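Local coordinates for member of DUF4221 family (Bacteroides vulgatus, PDB 3S9J), which is of unknown function but folds as a six-bladed beta-propeller of the DUF4221 family, at residues W268-D273 against Y279-E284; R211-F216 against A311-I316; F304-L309 against E336-S341; G131-A136 against K325-M330. All blocks are in the same frame, centred on the assembly; numbering follows the deposited sequence.

Contact 1. Residues W268-D273 against Y279-E284; sequences WHIMYD and YYRFAE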
# COMPACT_ATOMS: atom_id res chain seq x y z
N TRP A 268 -2.81 8.92 -3.04
CA TRP A 268 -2.76 7.70 -2.22
C TRP A 268 -1.98 6.63 -3.00
O TRP A 268 -0.82 6.88 -3.31
CB TRP A 268 -4.16 7.27 -1.72
CG TRP A 268 -4.11 6.40 -0.50
CD1 TRP A 268 -4.49 5.09 -0.41
CD2 TRP A 268 -3.64 6.77 0.79
NE1 TRP A 268 -4.30 4.64 0.87
CE2 TRP A 268 -3.76 5.64 1.62
CE3 TRP A 268 -3.10 7.95 1.32
CZ2 TRP A 268 -3.40 5.66 2.95
CZ3 TRP A 268 -2.74 7.95 2.67
CH2 TRP A 268 -2.88 6.81 3.47
N HIS A 269 -2.58 5.48 -3.34
CA HIS A 269 -1.83 4.41 -3.98
C HIS A 269 -1.16 4.85 -5.29
O HIS A 269 -1.75 5.60 -6.09
CB HIS A 269 -2.71 3.23 -4.41
CG HIS A 269 -3.63 2.69 -3.37
ND1 HIS A 269 -3.19 2.11 -2.19
CD2 HIS A 269 -4.97 2.52 -3.40
CE1 HIS A 269 -4.23 1.65 -1.53
NE2 HIS A 269 -5.32 1.89 -2.24
N ILE A 270 0.03 4.33 -5.52
CA ILE A 270 0.52 4.14 -6.88
C ILE A 270 0.62 2.63 -7.11
O ILE A 270 1.19 1.90 -6.30
CB ILE A 270 1.86 4.91 -7.16
CG1 ILE A 270 2.30 4.78 -8.65
CG2 ILE A 270 2.98 4.47 -6.22
CD1 ILE A 270 1.34 5.46 -9.65
N MSE A 271 0.04 2.16 -8.21
CA MSE A 271 -0.06 0.73 -8.47
C MSE A 271 0.34 0.43 -9.91
O MSE A 271 -0.16 1.05 -10.84
CB MSE A 271 -1.49 0.24 -8.24
CG MSE A 271 -1.99 0.51 -6.91
SE MSE A 271 -3.78 -0.27 -6.70
CE MSE A 271 -3.66 -1.76 -7.24
N TYR A 272 1.22 -0.56 -10.07
CA TYR A 272 1.60 -1.03 -11.39
C TYR A 272 0.68 -2.16 -11.81
O TYR A 272 0.37 -3.04 -11.01
CB TYR A 272 3.05 -1.54 -11.37
CG TYR A 272 3.49 -2.11 -12.69
CD1 TYR A 272 3.40 -1.36 -13.83
CD2 TYR A 272 4.03 -3.37 -12.78
CE1 TYR A 272 3.79 -1.88 -15.06
CE2 TYR A 272 4.43 -3.91 -14.01
CZ TYR A 272 4.31 -3.16 -15.14
OH TYR A 272 4.70 -3.64 -16.38
N ASP A 273 0.22 -2.12 -13.06
CA ASP A 273 -0.60 -3.16 -13.66
C ASP A 273 0.32 -3.97 -14.60
O ASP A 273 0.65 -3.50 -15.70
CB ASP A 273 -1.74 -2.49 -14.45
CG ASP A 273 -2.69 -3.47 -15.11
OD1 ASP A 273 -2.27 -4.62 -15.45
OD2 ASP A 273 -3.88 -3.07 -15.30
N TYR A 279 0.07 2.24 -15.11
CA TYR A 279 0.06 2.56 -13.69
C TYR A 279 -1.24 3.25 -13.34
O TYR A 279 -1.82 3.97 -14.16
CB TYR A 279 1.22 3.49 -13.32
CG TYR A 279 2.58 2.92 -13.63
CD1 TYR A 279 3.11 3.01 -14.92
CD2 TYR A 279 3.33 2.27 -12.64
CE1 TYR A 279 4.38 2.46 -15.22
CE2 TYR A 279 4.58 1.74 -12.92
CZ TYR A 279 5.09 1.82 -14.20
OH TYR A 279 6.33 1.29 -14.48
N TYR A 280 -1.68 3.05 -12.10
CA TYR A 280 -2.85 3.73 -11.54
C TYR A 280 -2.40 4.55 -10.34
O TYR A 280 -1.79 4.00 -9.40
CB TYR A 280 -3.92 2.73 -11.10
CG TYR A 280 -4.33 1.76 -12.16
CD1 TYR A 280 -5.01 2.18 -13.29
CD2 TYR A 280 -4.06 0.39 -12.03
CE1 TYR A 280 -5.37 1.30 -14.30
CE2 TYR A 280 -4.44 -0.52 -13.04
CZ TYR A 280 -5.10 -0.05 -14.16
OH TYR A 280 -5.46 -0.93 -15.17
N ARG A 281 -2.71 5.84 -10.33
CA ARG A 281 -2.49 6.65 -9.15
C ARG A 281 -3.84 7.13 -8.61
O ARG A 281 -4.65 7.74 -9.32
CB ARG A 281 -1.58 7.85 -9.44
CG ARG A 281 -1.08 8.49 -8.18
CD ARG A 281 -0.20 9.72 -8.41
NE ARG A 281 0.50 10.05 -7.18
CZ ARG A 281 1.09 11.21 -6.91
NH1 ARG A 281 1.06 12.22 -7.79
NH2 ARG A 281 1.69 11.36 -5.74
N PHE A 282 -4.08 6.84 -7.34
CA PHE A 282 -5.32 7.25 -6.70
C PHE A 282 -5.15 8.67 -6.12
O PHE A 282 -4.09 8.99 -5.58
CB PHE A 282 -5.68 6.28 -5.56
CG PHE A 282 -6.24 4.94 -6.03
CD1 PHE A 282 -5.48 4.08 -6.82
CD2 PHE A 282 -7.51 4.55 -5.68
CE1 PHE A 282 -6.00 2.87 -7.24
CE2 PHE A 282 -8.04 3.34 -6.10
CZ PHE A 282 -7.27 2.48 -6.88
N ALA A 283 -6.20 9.48 -6.21
CA ALA A 283 -6.19 10.85 -5.67
C ALA A 283 -7.43 11.04 -4.82
O ALA A 283 -8.51 10.66 -5.24
CB ALA A 283 -6.19 11.84 -6.83
N GLU A 284 -7.26 11.61 -3.63
CA GLU A 284 -8.36 11.91 -2.74
C GLU A 284 -8.80 13.35 -2.98
O GLU A 284 -7.99 14.25 -2.96
CB GLU A 284 -7.94 11.73 -1.28
CG GLU A 284 -7.33 10.38 -0.96
CD GLU A 284 -7.14 10.09 0.53
OE1 GLU A 284 -7.12 11.02 1.37
OE2 GLU A 284 -7.03 8.88 0.86
O HOH W 1 0.93 8.59 -4.54

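Contact 2. Residues R211-F216 against A311-I316; sequences RLVCGF and ADFEII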
# COMPACT_ATOMS: atom_id res chain seq x y z
N ARG A 211 11.98 -1.71 -12.02
CA ARG A 211 11.71 -0.29 -11.92
C ARG A 211 10.83 -0.01 -10.70
O ARG A 211 9.76 -0.58 -10.54
CB ARG A 211 11.02 0.17 -13.22
CG ARG A 211 10.55 1.59 -13.25
CD ARG A 211 10.09 1.97 -14.66
NE ARG A 211 11.25 2.11 -15.54
CZ ARG A 211 11.23 1.97 -16.86
NH1 ARG A 211 10.11 1.69 -17.50
NH2 ARG A 211 12.36 2.11 -17.53
N LEU A 212 11.31 0.91 -9.87
CA LEU A 212 10.64 1.34 -8.65
C LEU A 212 9.99 2.67 -8.92
O LEU A 212 10.61 3.57 -9.47
CB LEU A 212 11.65 1.52 -7.54
CG LEU A 212 11.17 2.08 -6.20
CD1 LEU A 212 10.14 1.15 -5.54
CD2 LEU A 212 12.39 2.30 -5.29
N VAL A 213 8.73 2.80 -8.50
CA VAL A 213 7.97 4.05 -8.67
C VAL A 213 7.40 4.41 -7.29
O VAL A 213 6.81 3.56 -6.64
CB VAL A 213 6.82 3.87 -9.69
CG1 VAL A 213 6.06 5.22 -9.89
CG2 VAL A 213 7.37 3.28 -11.01
N CYS A 214 7.65 5.64 -6.83
CA CYS A 214 7.20 6.14 -5.54
C CYS A 214 6.38 7.41 -5.74
O CYS A 214 6.77 8.30 -6.50
CB CYS A 214 8.35 6.49 -4.63
SG CYS A 214 9.48 5.09 -4.34
N GLY A 215 5.24 7.47 -5.05
CA GLY A 215 4.32 8.60 -5.09
C GLY A 215 4.07 9.14 -3.69
O GLY A 215 3.31 8.56 -2.92
N PHE A 216 4.72 10.26 -3.37
CA PHE A 216 4.47 10.97 -2.11
C PHE A 216 3.04 11.47 -2.13
O PHE A 216 2.58 12.01 -3.11
CB PHE A 216 5.47 12.13 -1.88
CG PHE A 216 6.80 11.67 -1.37
CD1 PHE A 216 7.01 11.50 -0.01
CD2 PHE A 216 7.80 11.31 -2.26
CE1 PHE A 216 8.20 11.02 0.45
CE2 PHE A 216 8.98 10.81 -1.81
CZ PHE A 216 9.21 10.68 -0.45
N ALA A 311 3.22 3.25 -19.82
CA ALA A 311 4.53 2.73 -19.36
C ALA A 311 5.62 3.80 -19.40
O ALA A 311 6.65 3.66 -18.74
CB ALA A 311 4.93 1.48 -20.15
N ASP A 312 5.38 4.88 -20.15
CA ASP A 312 6.31 5.99 -20.22
C ASP A 312 5.95 7.10 -19.24
O ASP A 312 6.52 8.18 -19.29
CB ASP A 312 6.35 6.55 -21.64
CG ASP A 312 6.86 5.53 -22.66
OD1 ASP A 312 7.87 4.84 -22.40
OD2 ASP A 312 6.25 5.45 -23.74
N PHE A 313 5.01 6.82 -18.34
CA PHE A 313 4.53 7.75 -17.33
C PHE A 313 3.86 8.99 -17.91
O PHE A 313 3.92 10.06 -17.32
CB PHE A 313 5.63 8.11 -16.35
CG PHE A 313 6.17 6.91 -15.62
CD1 PHE A 313 5.49 6.39 -14.54
CD2 PHE A 313 7.30 6.27 -16.07
CE1 PHE A 313 5.98 5.26 -13.88
CE2 PHE A 313 7.78 5.15 -15.44
CZ PHE A 313 7.13 4.65 -14.35
N GLU A 314 3.19 8.80 -19.05
CA GLU A 314 2.32 9.82 -19.60
C GLU A 314 0.91 9.56 -19.09
O GLU A 314 0.43 8.43 -19.12
CB GLU A 314 2.37 9.78 -21.13
CG GLU A 314 3.78 10.04 -21.68
CD GLU A 314 3.93 9.69 -23.16
OE1 GLU A 314 3.08 8.96 -23.71
OE2 GLU A 314 4.94 10.16 -23.74
N ILE A 315 0.25 10.61 -18.61
CA ILE A 315 -1.15 10.50 -18.19
C ILE A 315 -2.03 10.29 -19.43
O ILE A 315 -2.00 11.11 -20.36
CB ILE A 315 -1.63 11.76 -17.44
CG1 ILE A 315 -0.82 11.96 -16.16
CG2 ILE A 315 -3.14 11.65 -17.09
CD1 ILE A 315 -1.07 13.31 -15.51
N ILE A 316 -2.79 9.19 -19.46
CA ILE A 316 -3.66 8.87 -20.59
C ILE A 316 -5.15 8.96 -20.23
O ILE A 316 -6.01 8.89 -21.11
CB ILE A 316 -3.32 7.51 -21.25
CG1 ILE A 316 -3.32 6.34 -20.25
CG2 ILE A 316 -1.99 7.63 -21.96
CD1 ILE A 316 -3.37 4.96 -20.93
O HOH W 2 7.21 1.64 -16.97

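Contact 3. Residues F304-L309 against E336-S341; sequences FSVIVL and EGLYIS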
# COMPACT_ATOMS: atom_id res chain seq x y z
N PHE A 304 -12.88 10.28 -4.71
CA PHE A 304 -11.54 10.01 -5.23
C PHE A 304 -11.54 9.85 -6.73
O PHE A 304 -12.59 9.75 -7.38
CB PHE A 304 -10.93 8.77 -4.55
CG PHE A 304 -11.61 7.48 -4.88
CD1 PHE A 304 -12.80 7.13 -4.24
CD2 PHE A 304 -11.05 6.60 -5.80
CE1 PHE A 304 -13.45 5.93 -4.52
CE2 PHE A 304 -11.69 5.40 -6.10
CZ PHE A 304 -12.90 5.07 -5.45
N SER A 305 -10.34 9.88 -7.30
CA SER A 305 -10.17 9.58 -8.68
C SER A 305 -9.03 8.59 -8.85
O SER A 305 -8.23 8.38 -7.94
CB SER A 305 -9.88 10.85 -9.49
OG SER A 305 -8.63 11.41 -9.16
N VAL A 306 -8.96 8.02 -10.04
CA VAL A 306 -7.82 7.20 -10.45
C VAL A 306 -7.28 7.71 -11.76
O VAL A 306 -8.00 7.78 -12.77
CB VAL A 306 -8.21 5.73 -10.59
CG1 VAL A 306 -7.00 4.91 -11.07
CG2 VAL A 306 -8.75 5.18 -9.23
N ILE A 307 -6.02 8.11 -11.72
CA ILE A 307 -5.26 8.55 -12.87
C ILE A 307 -4.60 7.33 -13.51
O ILE A 307 -3.98 6.53 -12.81
CB ILE A 307 -4.15 9.54 -12.46
CG1 ILE A 307 -4.73 10.74 -11.69
CG2 ILE A 307 -3.31 9.93 -13.67
CD1 ILE A 307 -3.76 11.46 -10.74
N VAL A 308 -4.72 7.19 -14.82
CA VAL A 308 -4.08 6.11 -15.57
C VAL A 308 -2.86 6.67 -16.31
O VAL A 308 -2.98 7.65 -17.04
CB VAL A 308 -5.04 5.45 -16.57
CG1 VAL A 308 -4.33 4.29 -17.29
CG2 VAL A 308 -6.31 4.94 -15.86
N LEU A 309 -1.69 6.08 -16.10
CA LEU A 309 -0.48 6.49 -16.81
C LEU A 309 0.01 5.30 -17.63
O LEU A 309 -0.10 4.14 -17.19
CB LEU A 309 0.62 6.91 -15.83
CG LEU A 309 0.28 8.07 -14.88
CD1 LEU A 309 -0.23 7.57 -13.50
CD2 LEU A 309 1.49 9.02 -14.73
N GLU A 336 -7.96 -9.39 -15.21
CA GLU A 336 -9.01 -8.71 -15.96
C GLU A 336 -9.03 -7.19 -15.83
O GLU A 336 -9.67 -6.49 -16.65
CB GLU A 336 -10.38 -9.25 -15.56
CG GLU A 336 -10.63 -10.71 -15.97
CD GLU A 336 -10.49 -10.95 -17.47
OE1 GLU A 336 -10.84 -10.07 -18.29
OE2 GLU A 336 -10.00 -12.03 -17.84
N GLY A 337 -8.39 -6.68 -14.79
CA GLY A 337 -8.34 -5.24 -14.58
C GLY A 337 -8.04 -4.80 -13.16
O GLY A 337 -7.48 -5.56 -12.36
N LEU A 338 -8.45 -3.57 -12.86
CA LEU A 338 -8.28 -2.96 -11.55
C LEU A 338 -9.49 -3.22 -10.69
O LEU A 338 -10.63 -2.79 -11.03
CB LEU A 338 -8.05 -1.45 -11.67
CG LEU A 338 -7.96 -0.63 -10.38
CD1 LEU A 338 -6.79 -1.07 -9.51
CD2 LEU A 338 -7.91 0.88 -10.71
N TYR A 339 -9.28 -3.92 -9.59
CA TYR A 339 -10.36 -4.25 -8.70
C TYR A 339 -10.36 -3.31 -7.50
O TYR A 339 -9.35 -3.15 -6.84
CB TYR A 339 -10.25 -5.68 -8.21
CG TYR A 339 -10.53 -6.73 -9.27
CD1 TYR A 339 -9.53 -7.16 -10.12
CD2 TYR A 339 -11.76 -7.35 -9.35
CE1 TYR A 339 -9.76 -8.16 -11.07
CE2 TYR A 339 -12.00 -8.37 -10.31
CZ TYR A 339 -10.98 -8.75 -11.17
OH TYR A 339 -11.18 -9.75 -12.11
N ILE A 340 -11.53 -2.74 -7.22
CA ILE A 340 -11.71 -1.82 -6.10
C ILE A 340 -12.84 -2.34 -5.27
O ILE A 340 -13.96 -2.59 -5.78
CB ILE A 340 -11.99 -0.37 -6.57
CG1 ILE A 340 -10.94 0.10 -7.58
CG2 ILE A 340 -12.09 0.62 -5.36
CD1 ILE A 340 -11.17 1.53 -8.10
N SER A 341 -12.59 -2.49 -3.96
CA SER A 341 -13.62 -3.03 -3.08
C SER A 341 -14.80 -2.11 -2.96
O SER A 341 -14.66 -0.85 -2.98
CB SER A 341 -13.06 -3.29 -1.68
OG SER A 341 -14.05 -3.70 -0.76

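Contact 4. Residues G131-A136 against K325-M330; sequences GSYYNA and KYFYKM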
# COMPACT_ATOMS: atom_id res chain seq x y z
N GLY A 131 2.29 -3.76 3.03
CA GLY A 131 0.84 -3.91 3.04
C GLY A 131 0.19 -3.20 1.88
O GLY A 131 0.87 -2.72 0.98
N SER A 132 -1.14 -3.09 1.96
CA SER A 132 -1.94 -2.61 0.86
C SER A 132 -2.81 -1.42 1.25
O SER A 132 -3.38 -0.80 0.38
CB SER A 132 -2.83 -3.75 0.32
OG SER A 132 -3.49 -4.40 1.41
N TYR A 133 -2.91 -1.12 2.54
CA TYR A 133 -3.91 -0.11 2.99
C TYR A 133 -3.55 1.22 2.32
O TYR A 133 -4.43 1.92 1.82
CB TYR A 133 -3.86 -0.00 4.51
CG TYR A 133 -5.09 0.58 5.16
CD1 TYR A 133 -6.33 -0.07 5.05
CD2 TYR A 133 -4.99 1.69 5.98
CE1 TYR A 133 -7.47 0.41 5.71
CE2 TYR A 133 -6.14 2.19 6.65
CZ TYR A 133 -7.36 1.53 6.50
OH TYR A 133 -8.49 2.02 7.15
N TYR A 134 -2.24 1.51 2.24
CA TYR A 134 -1.67 2.22 1.09
C TYR A 134 -0.74 1.21 0.42
O TYR A 134 -0.09 0.41 1.08
CB TYR A 134 -0.94 3.50 1.47
CG TYR A 134 0.22 3.30 2.44
CD1 TYR A 134 0.00 3.25 3.81
CD2 TYR A 134 1.51 3.22 1.98
CE1 TYR A 134 1.08 3.06 4.71
CE2 TYR A 134 2.57 3.05 2.87
CZ TYR A 134 2.36 2.97 4.20
OH TYR A 134 3.47 2.78 5.01
N ASN A 135 -0.65 1.26 -0.89
CA ASN A 135 0.12 0.27 -1.59
C ASN A 135 1.61 0.41 -1.19
O ASN A 135 2.26 1.43 -1.48
CB ASN A 135 -0.05 0.37 -3.09
CG ASN A 135 0.45 -0.87 -3.82
OD1 ASN A 135 0.38 -1.97 -3.28
ND2 ASN A 135 1.00 -0.69 -5.02
N ALA A 136 2.12 -0.62 -0.53
CA ALA A 136 3.51 -0.68 -0.07
C ALA A 136 3.94 -2.16 -0.06
O ALA A 136 4.04 -2.78 0.98
CB ALA A 136 3.61 -0.09 1.30
N LYS A 325 -19.34 4.47 -1.52
CA LYS A 325 -19.52 3.31 -2.40
C LYS A 325 -18.34 2.36 -2.38
O LYS A 325 -18.54 1.14 -2.25
CB LYS A 325 -19.76 3.77 -3.84
CG LYS A 325 -20.13 2.62 -4.78
CD LYS A 325 -20.69 3.08 -6.13
CE LYS A 325 -21.14 1.84 -6.94
NZ LYS A 325 -21.61 2.21 -8.28
N TYR A 326 -17.12 2.89 -2.50
CA TYR A 326 -15.94 2.07 -2.57
C TYR A 326 -15.09 2.14 -1.31
O TYR A 326 -15.10 3.14 -0.58
CB TYR A 326 -15.07 2.50 -3.77
CG TYR A 326 -15.82 2.38 -5.06
CD1 TYR A 326 -15.95 1.15 -5.69
CD2 TYR A 326 -16.40 3.50 -5.65
CE1 TYR A 326 -16.66 1.04 -6.88
CE2 TYR A 326 -17.11 3.38 -6.83
CZ TYR A 326 -17.24 2.16 -7.43
OH TYR A 326 -17.96 2.03 -8.58
N PHE A 327 -14.34 1.07 -1.07
CA PHE A 327 -13.34 1.03 -0.02
C PHE A 327 -12.01 0.88 -0.76
O PHE A 327 -11.50 -0.24 -0.97
CB PHE A 327 -13.60 -0.12 0.96
CG PHE A 327 -12.79 -0.01 2.21
CD1 PHE A 327 -13.26 0.72 3.30
CD2 PHE A 327 -11.51 -0.53 2.27
CE1 PHE A 327 -12.48 0.87 4.46
CE2 PHE A 327 -10.75 -0.37 3.42
CZ PHE A 327 -11.23 0.33 4.50
N TYR A 328 -11.47 2.01 -1.25
CA TYR A 328 -10.34 1.95 -2.17
C TYR A 328 -9.03 1.55 -1.51
O TYR A 328 -8.08 1.23 -2.23
CB TYR A 328 -10.19 3.25 -2.98
CG TYR A 328 -9.98 4.50 -2.15
CD1 TYR A 328 -8.72 4.79 -1.62
CD2 TYR A 328 -11.00 5.38 -1.91
CE1 TYR A 328 -8.50 5.92 -0.84
CE2 TYR A 328 -10.79 6.55 -1.15
CZ TYR A 328 -9.55 6.82 -0.62
OH TYR A 328 -9.31 7.92 0.15
N LYS A 329 -8.98 1.55 -0.19
CA LYS A 329 -7.85 1.01 0.53
C LYS A 329 -7.78 -0.53 0.51
O LYS A 329 -6.85 -1.12 1.07
CB LYS A 329 -7.77 1.56 1.95
CG LYS A 329 -7.55 3.08 1.91
CD LYS A 329 -7.22 3.66 3.26
CE LYS A 329 -7.06 5.16 3.18
NZ LYS A 329 -6.73 5.80 4.51
N MSE A 330 -8.75 -1.15 -0.18
CA MSE A 330 -8.66 -2.55 -0.61
C MSE A 330 -8.83 -2.63 -2.12
O MSE A 330 -9.95 -2.79 -2.65
CB MSE A 330 -9.70 -3.41 0.10
CG MSE A 330 -9.32 -3.80 1.52
SE MSE A 330 -10.39 -5.26 2.22
CE MSE A 330 -12.12 -4.34 2.31
O HOH W 3 -5.60 -3.11 2.32

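Contact 1. Residues W268-D273 against Y279-E284
The His269 ring stands on the Phe282 ring in a T-shaped pair, with centroids 4.9 Å apart. CD2 of His269 sits over the centre of the Phe282 face, and Phe282 CD1 lies at the imidazole edge. One face of His269 is occupied by Trp268 CD1. Glu284 OE2 lies over one face of the Trp268 ring, toward its rim, and also bonds to Tyr328 OH. Both imidazole nitrogens bond outside the hairpin, NE2 to Tyr328 O and ND1 to Asn135 N. The selenium of Met271 adds a Met-aromatic contact, coming obliquely within 3.9 Å of Phe282 CE1. One face of the Tyr279 ring receives the rim of Tyr272, whose CD1 is 3.4 Å from Tyr279 CE2. These two rings are tilted 41° apart.

The strands form an antiparallel hairpin, the first two strands of one propeller blade. Met271 and Tyr280 are a hydrogen-bonded pair, with Tyr280 N 2.8 Å from Met271 O. Near the other end Phe282 bonds to two successive residues: its O accepts from Trp268 N and its N donates to His269 O. Water 1 joins Trp268 O to Arg281 NE, and Arg281 NH2 bonds to Tyr219 O.

Tyr280 OH donates to Asp273 OD2 at 2.7 Å and meets the anti lone pair of that oxygen. Asp273 CG is anti to its backbone N (chi1 -179°), which carries the carboxylate out to that hydroxyl. Replacing Tyr280 by a phenylalanine would probably leave Asp273 OD2 without this donor, with the salt bridge to Arg276 remaining. The carboxylate and the Tyr280 ring are turned 47° from each other.

Contact 2. Residues R211-F216 against A311-I316
Phe313 belongs to the turn before strand 315-321 and reaches across the joint between two propeller blades to Val213 and Arg211. The nearest alpha carbons, Val213 and Phe313, are 10.0 Å apart, and side chains and one water bridge the distance. Phe313 CZ leads. It lies 3.6 Å from Val213 CG2, which meets the ring at its edge. Arg211 CD comes to the same edge, 4.0 Å from Phe313 CZ. The Arg211 chain is extended as far as CD, which brings that methylene to the ring; the bend at chi3 (-73°) then turns the guanidinium off to polar partners. Water 2 accepts from Arg211 NH1 at 2.9 Å and donates to Ala311 O at 2.7 Å. Arg211 NE makes a salt bridge to Asp226. The Phe313 ring also stacks with Tyr279 and Tyr234. With a serine in place of Phe313, Val213 CG2 and Arg211 CD would probably lose their apolar partner, and both tyrosine rings their stacking mate. Strand 211-216 is the second strand of its blade, and the turn links the last two strands of the next. Apolar side chains meeting between neighbouring sheets in this way are typical of the beta-propeller.

Contact 3. Residues F304-L309 against E336-S341
Val306 and Leu338 form the closer of two apolar contacts here, methyl to methyl, with Val306 CG1 4.1 Å from Leu338 CD2. Their alpha carbons are 10.2 Å apart, so two layers of side chain fill the space between the strands. In Val306, CG1 lies opposite the backbone N (chi1 178°). Leu338 is also extended at its first torsion (chi1 175°), and this carries its CD2 branch forward to the valine. The second contact is looser. The CD1 end of Ile340 meets the Phe304 ring at its edge, 4.4 Å from CE2.

No hydrogen bond passes between the two segments. Their backbones bond within their own sheets: Phe304 with Phe321 and Val306 with Thr319 on one side, Ser341 with Phe327 and Met330 on the other.

Phe304 also has aromatic partners: it stacks on Phe321 and meets Tyr328 with the planes inclined. On the other face of strand 337-341, Tyr339 stacks on Phe332 as a separate pair.

Strand 304-309 is the third strand of its blade, between strands 278-284 and 315-321. Strand 337-341 lies in the next sheet, between 327-334 and 354-364. That sheet takes strand 8-19 from the start of the chain as an outermost member, which closes the propeller ring. The contact lies at the joint between the closing blade and the blade before it.

Contact 4. Residues G131-A136 against K325-M330
Lys329 lays its aliphatic chain over one face of the Tyr133 ring. CD is 3.8 Å from the ring centroid and only 9° off the normal, a clear CH-pi contact. Lys329 CB lies beside the ring at Tyr133 CD1, and the extended chain carries CD on over the face. Lys329 CG lies 3.3 Å from Tyr133 O. Phe327 joins from another direction. Tyr133 CE1 meets it at the ring edge, 4.0 Å from Phe327 CZ. Water 3 links the Ser132 side chain to the Lys329 backbone: it accepts from Ser132 OG at 2.6 Å and donates to Lys329 O at 2.7 Å. Ser132 OG also bonds to Met31 N.

The next shell fixes the ends. Tyr133 OH bonds to Glu297 and Lys329 NZ to Thr298 OG1, so both long side chains are held at their tips. Tyr133 O accepts from Trp268 NE1. A type I turn from Phe327 to Met330, with Met330 N 3.0 Å from Phe327 O, presents Lys329 to the tyrosine. On the other segment, Gly131 and Ala136 pair through two backbone bonds and close the loop that carries Tyr133.

Segment 131-136 lies in the loop between strands 112-117 and 139-141, the latter the first strand of its blade. It also bonds to strand 201-206 through Asn135. Across from it, the turn at the start of strand 327-334 pairs with strand 337-341 of the closing blade.

Contact 1 is a hairpin within one blade, and backbone hydrogen bonds carry much of it. Contacts 2 and 3 join that same blade to its two neighbours through side chains. Contact 3 is buried and wholly apolar; contact 2 is partly buried and adds a water bridge. Contact 4 lies nearest the centre of the chain and is also partly buried. It pairs a loop with a turn, using a lysine chain on an aromatic face and another water. Contacts 1 and 4 meet through Tyr328, which bonds to His269 and Glu284. Contacts 3 and 4 share the closing sheet, while contacts 2 and 4 do not touch.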